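Trehalose monomycolate exporter MmpL3 (Mycobacterium tuberculosis, PDB 7NVH) exports trehalose monomycolate, a mycolic acid carrier, and belongs to the MMPL family of RND-type membrane transporters. Local coordinates at residues F2-Y10 against T270-I279. Sequence-based numbering, arbitrary orientation.
Sequences FAWWGRTVY and TETAVRRTVI
F2 and A3 begin a roughly antiparallel helix-helix packing in this RND-type transporter: the segment axes run at 143° and approach to 8.1 Å, joining helix 2-11 to the start of helix 270-297. F2 O lies 3.4 Å from V278 CG1, while the F2 ring reaches R283 and T286. A3 CB meets I279 CD1 at 3.8 Å. W5 CD1 lies 4.4 Å from V278 CG1, and W5 NE1 is hydrogen-bonded to I326 O of helix 305-336. G6 marks the closest backbone approach, its CA 4.2 Å from R275 CA; here V278 enters as a knob into the hole formed by F2, W5, G6 and V9. The R7 and R275 side chains, each bent at chi3, travel in the same direction with guanidinium planes 21° apart; R7 NH1 lies over one face of the R275 guanidinium, but as both are donors, no hydrogen bond results. V9 CG1 is 4.1 Å from V274 CG1 and 4.2 Å from V278 CG2; V9 and V278 also touch P330. Y10, with CG anti to the backbone N (chi1 -173°), extends its ring across E271, whose carboxylate lies nearly parallel. E271 CB makes a CH-pi contact over the face of the Y10 ring, 4.0 Å from its centroid.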
loop_
_atom_site.group_PDB
_atom_site.type_symbol
_atom_site.label_atom_id
_atom_site.label_comp_id
_atom_site.label_asym_id
_atom_site.label_seq_id
_atom_site.Cartn_x
_atom_site.Cartn_y
_atom_site.Cartn_z
ATOM N N PHE A 2 -30.044 12.446 -8.064
ATOM C CA PHE A 2 -29.198 13.526 -7.573
ATOM C C PHE A 2 -29.947 14.847 -7.497
ATOM O O PHE A 2 -29.578 15.716 -6.702
ATOM C CB PHE A 2 -27.963 13.673 -8.458
ATOM C CG PHE A 2 -26.924 12.623 -8.220
ATOM C CD1 PHE A 2 -26.723 11.609 -9.137
ATOM C CD2 PHE A 2 -26.149 12.647 -7.077
ATOM C CE1 PHE A 2 -25.770 10.641 -8.919
ATOM C CE2 PHE A 2 -25.194 11.681 -6.855
ATOM C CZ PHE A 2 -25.004 10.677 -7.778
ATOM N N ALA A 3 -30.986 15.021 -8.311
ATOM C CA ALA A 3 -31.799 16.227 -8.256
ATOM C C ALA A 3 -32.817 16.192 -7.129
ATOM O O ALA A 3 -33.471 17.209 -6.874
ATOM C CB ALA A 3 -32.517 16.441 -9.589
ATOM N N TRP A 4 -32.972 15.053 -6.463
ATOM C CA TRP A 4 -33.806 14.939 -5.276
ATOM C C TRP A 4 -32.985 15.108 -4.006
ATOM O O TRP A 4 -33.439 15.750 -3.049
ATOM C CB TRP A 4 -34.523 13.586 -5.275
ATOM C CG TRP A 4 -35.211 13.248 -4.000
ATOM C CD1 TRP A 4 -36.516 13.478 -3.690
ATOM C CD2 TRP A 4 -34.637 12.593 -2.864
ATOM N NE1 TRP A 4 -36.789 13.018 -2.427
ATOM C CE2 TRP A 4 -35.650 12.470 -1.898
ATOM C CE3 TRP A 4 -33.362 12.105 -2.568
ATOM C CZ2 TRP A 4 -35.429 11.882 -0.659
ATOM C CZ3 TRP A 4 -33.145 11.523 -1.339
ATOM C CH2 TRP A 4 -34.172 11.414 -0.399
ATOM N N TRP A 5 -31.775 14.548 -3.988
ATOM C CA TRP A 5 -30.890 14.750 -2.849
ATOM C C TRP A 5 -30.510 16.213 -2.700
ATOM O O TRP A 5 -30.343 16.693 -1.578
ATOM C CB TRP A 5 -29.635 13.891 -2.982
ATOM C CG TRP A 5 -28.754 13.945 -1.770
ATOM C CD1 TRP A 5 -27.423 14.231 -1.739
ATOM C CD2 TRP A 5 -29.141 13.698 -0.412
ATOM N NE1 TRP A 5 -26.959 14.185 -0.450
ATOM C CE2 TRP A 5 -27.995 13.858 0.383
ATOM C CE3 TRP A 5 -30.346 13.356 0.208
ATOM C CZ2 TRP A 5 -28.018 13.694 1.762
ATOM C CZ3 TRP A 5 -30.366 13.196 1.575
ATOM C CH2 TRP A 5 -29.210 13.362 2.337
ATOM N N GLY A 6 -30.372 16.936 -3.809
ATOM C CA GLY A 6 -30.094 18.356 -3.719
ATOM C C GLY A 6 -31.192 19.129 -3.021
ATOM O O GLY A 6 -30.922 20.107 -2.322
ATOM N N ARG A 7 -32.441 18.707 -3.199
ATOM C CA ARG A 7 -33.564 19.375 -2.556
ATOM C C ARG A 7 -33.793 18.908 -1.131
ATOM O O ARG A 7 -34.330 19.672 -0.322
ATOM C CB ARG A 7 -34.847 19.156 -3.362
ATOM C CG ARG A 7 -34.749 19.567 -4.814
ATOM C CD ARG A 7 -36.047 19.289 -5.536
ATOM N NE ARG A 7 -37.115 20.169 -5.074
ATOM C CZ ARG A 7 -37.346 21.380 -5.566
ATOM N NH1 ARG A 7 -36.584 21.860 -6.537
ATOM N NH2 ARG A 7 -38.342 22.113 -5.086
ATOM N N THR A 8 -33.418 17.673 -0.801
ATOM C CA THR A 8 -33.624 17.178 0.555
ATOM C C THR A 8 -32.432 17.401 1.475
ATOM O O THR A 8 -32.589 17.296 2.694
ATOM C CB THR A 8 -33.972 15.689 0.538
ATOM O OG1 THR A 8 -32.912 14.958 -0.084
ATOM C CG2 THR A 8 -35.266 15.458 -0.214
ATOM N N VAL A 9 -31.250 17.706 0.936
ATOM C CA VAL A 9 -30.110 18.029 1.789
ATOM C C VAL A 9 -30.149 19.472 2.254
ATOM O O VAL A 9 -29.365 19.854 3.132
ATOM C CB VAL A 9 -28.784 17.745 1.056
ATOM C CG1 VAL A 9 -28.496 18.826 0.034
ATOM C CG2 VAL A 9 -27.633 17.591 2.040
ATOM N N TYR A 10 -31.041 20.287 1.701
ATOM C CA TYR A 10 -31.203 21.660 2.153
ATOM C C TYR A 10 -32.360 21.830 3.121
ATOM O O TYR A 10 -32.256 22.622 4.060
ATOM C CB TYR A 10 -31.401 22.604 0.965
ATOM C CG TYR A 10 -31.416 24.058 1.374
ATOM C CD1 TYR A 10 -30.236 24.768 1.523
ATOM C CD2 TYR A 10 -32.610 24.715 1.629
ATOM C CE1 TYR A 10 -30.245 26.090 1.905
ATOM C CE2 TYR A 10 -32.627 26.036 2.013
ATOM C CZ TYR A 10 -31.443 26.719 2.148
ATOM O OH TYR A 10 -31.457 28.039 2.529
ATOM N N THR A 270 -29.274 30.760 -2.253
ATOM C CA THR A 270 -28.553 29.716 -1.531
ATOM C C THR A 270 -29.115 28.332 -1.829
ATOM O O THR A 270 -28.360 27.385 -2.072
ATOM C CB THR A 270 -28.591 29.995 -0.031
ATOM O OG1 THR A 270 -28.333 31.384 0.204
ATOM C CG2 THR A 270 -27.544 29.164 0.681
ATOM N N GLU A 271 -30.442 28.189 -1.812
ATOM C CA GLU A 271 -31.034 26.874 -2.035
ATOM C C GLU A 271 -30.807 26.394 -3.463
ATOM O O GLU A 271 -30.447 25.230 -3.681
ATOM C CB GLU A 271 -32.525 26.903 -1.714
ATOM C CG GLU A 271 -33.225 25.588 -1.995
ATOM C CD GLU A 271 -34.664 25.581 -1.528
ATOM O OE1 GLU A 271 -35.130 26.623 -1.024
ATOM O OE2 GLU A 271 -35.326 24.529 -1.662
ATOM N N THR A 272 -31.016 27.271 -4.446
ATOM C CA THR A 272 -30.799 26.889 -5.838
ATOM C C THR A 272 -29.335 26.569 -6.093
ATOM O O THR A 272 -29.015 25.627 -6.827
ATOM C CB THR A 272 -31.274 28.000 -6.769
ATOM O OG1 THR A 272 -32.664 28.252 -6.539
ATOM C CG2 THR A 272 -31.077 27.605 -8.217
ATOM N N ALA A 273 -28.429 27.346 -5.498
ATOM C CA ALA A 273 -27.009 27.063 -5.649
ATOM C C ALA A 273 -26.663 25.695 -5.084
ATOM O O ALA A 273 -25.899 24.941 -5.693
ATOM C CB ALA A 273 -26.179 28.149 -4.969
ATOM N N VAL A 274 -27.224 25.352 -3.923
ATOM C CA VAL A 274 -26.961 24.046 -3.328
ATOM C C VAL A 274 -27.513 22.936 -4.212
ATOM O O VAL A 274 -26.845 21.923 -4.446
ATOM C CB VAL A 274 -27.538 23.978 -1.903
ATOM C CG1 VAL A 274 -27.523 22.550 -1.395
ATOM C CG2 VAL A 274 -26.739 24.870 -0.974
ATOM N N ARG A 275 -28.731 23.109 -4.726
ATOM C CA ARG A 275 -29.316 22.081 -5.580
ATOM C C ARG A 275 -28.475 21.862 -6.831
ATOM O O ARG A 275 -28.199 20.721 -7.216
ATOM C CB ARG A 275 -30.749 22.456 -5.954
ATOM C CG ARG A 275 -31.586 21.272 -6.395
ATOM C CD ARG A 275 -32.729 21.696 -7.291
ATOM N NE ARG A 275 -33.581 22.693 -6.655
ATOM C CZ ARG A 275 -33.946 23.834 -7.227
ATOM N NH1 ARG A 275 -33.534 24.121 -8.453
ATOM N NH2 ARG A 275 -34.725 24.685 -6.576
ATOM N N ARG A 276 -28.047 22.949 -7.475
ATOM C CA ARG A 276 -27.286 22.820 -8.713
ATOM C C ARG A 276 -25.898 22.246 -8.459
ATOM O O ARG A 276 -25.422 21.396 -9.226
ATOM C CB ARG A 276 -27.195 24.172 -9.410
ATOM C CG ARG A 276 -28.526 24.675 -9.932
ATOM C CD ARG A 276 -28.401 26.071 -10.495
ATOM N NE ARG A 276 -27.443 26.124 -11.594
ATOM C CZ ARG A 276 -27.771 25.989 -12.873
ATOM N NH1 ARG A 276 -29.036 25.793 -13.218
ATOM N NH2 ARG A 276 -26.834 26.049 -13.808
ATOM N N THR A 277 -25.228 22.693 -7.392
ATOM C CA THR A 277 -23.916 22.138 -7.098
ATOM C C THR A 277 -24.016 20.666 -6.733
ATOM O O THR A 277 -23.137 19.889 -7.108
ATOM C CB THR A 277 -23.204 22.929 -5.998
ATOM O OG1 THR A 277 -21.849 22.475 -5.896
ATOM C CG2 THR A 277 -23.867 22.746 -4.656
ATOM N N VAL A 278 -25.090 20.247 -6.060
ATOM C CA VAL A 278 -25.302 18.816 -5.868
ATOM C C VAL A 278 -25.423 18.134 -7.222
ATOM O O VAL A 278 -24.540 17.370 -7.621
ATOM C CB VAL A 278 -26.535 18.555 -4.989
ATOM C CG1 VAL A 278 -26.937 17.097 -5.075
ATOM C CG2 VAL A 278 -26.238 18.926 -3.550
ATOM N N ILE A 279 -26.452 18.504 -7.988
ATOM C CA ILE A 279 -26.781 17.908 -9.280
ATOM C C ILE A 279 -25.540 17.683 -10.132
ATOM O O ILE A 279 -25.388 16.624 -10.750
ATOM C CB ILE A 279 -27.800 18.781 -10.034
ATOM C CG1 ILE A 279 -29.187 18.637 -9.416
ATOM C CG2 ILE A 279 -27.845 18.414 -11.501
ATOM C CD1 ILE A 279 -30.241 19.455 -10.114
#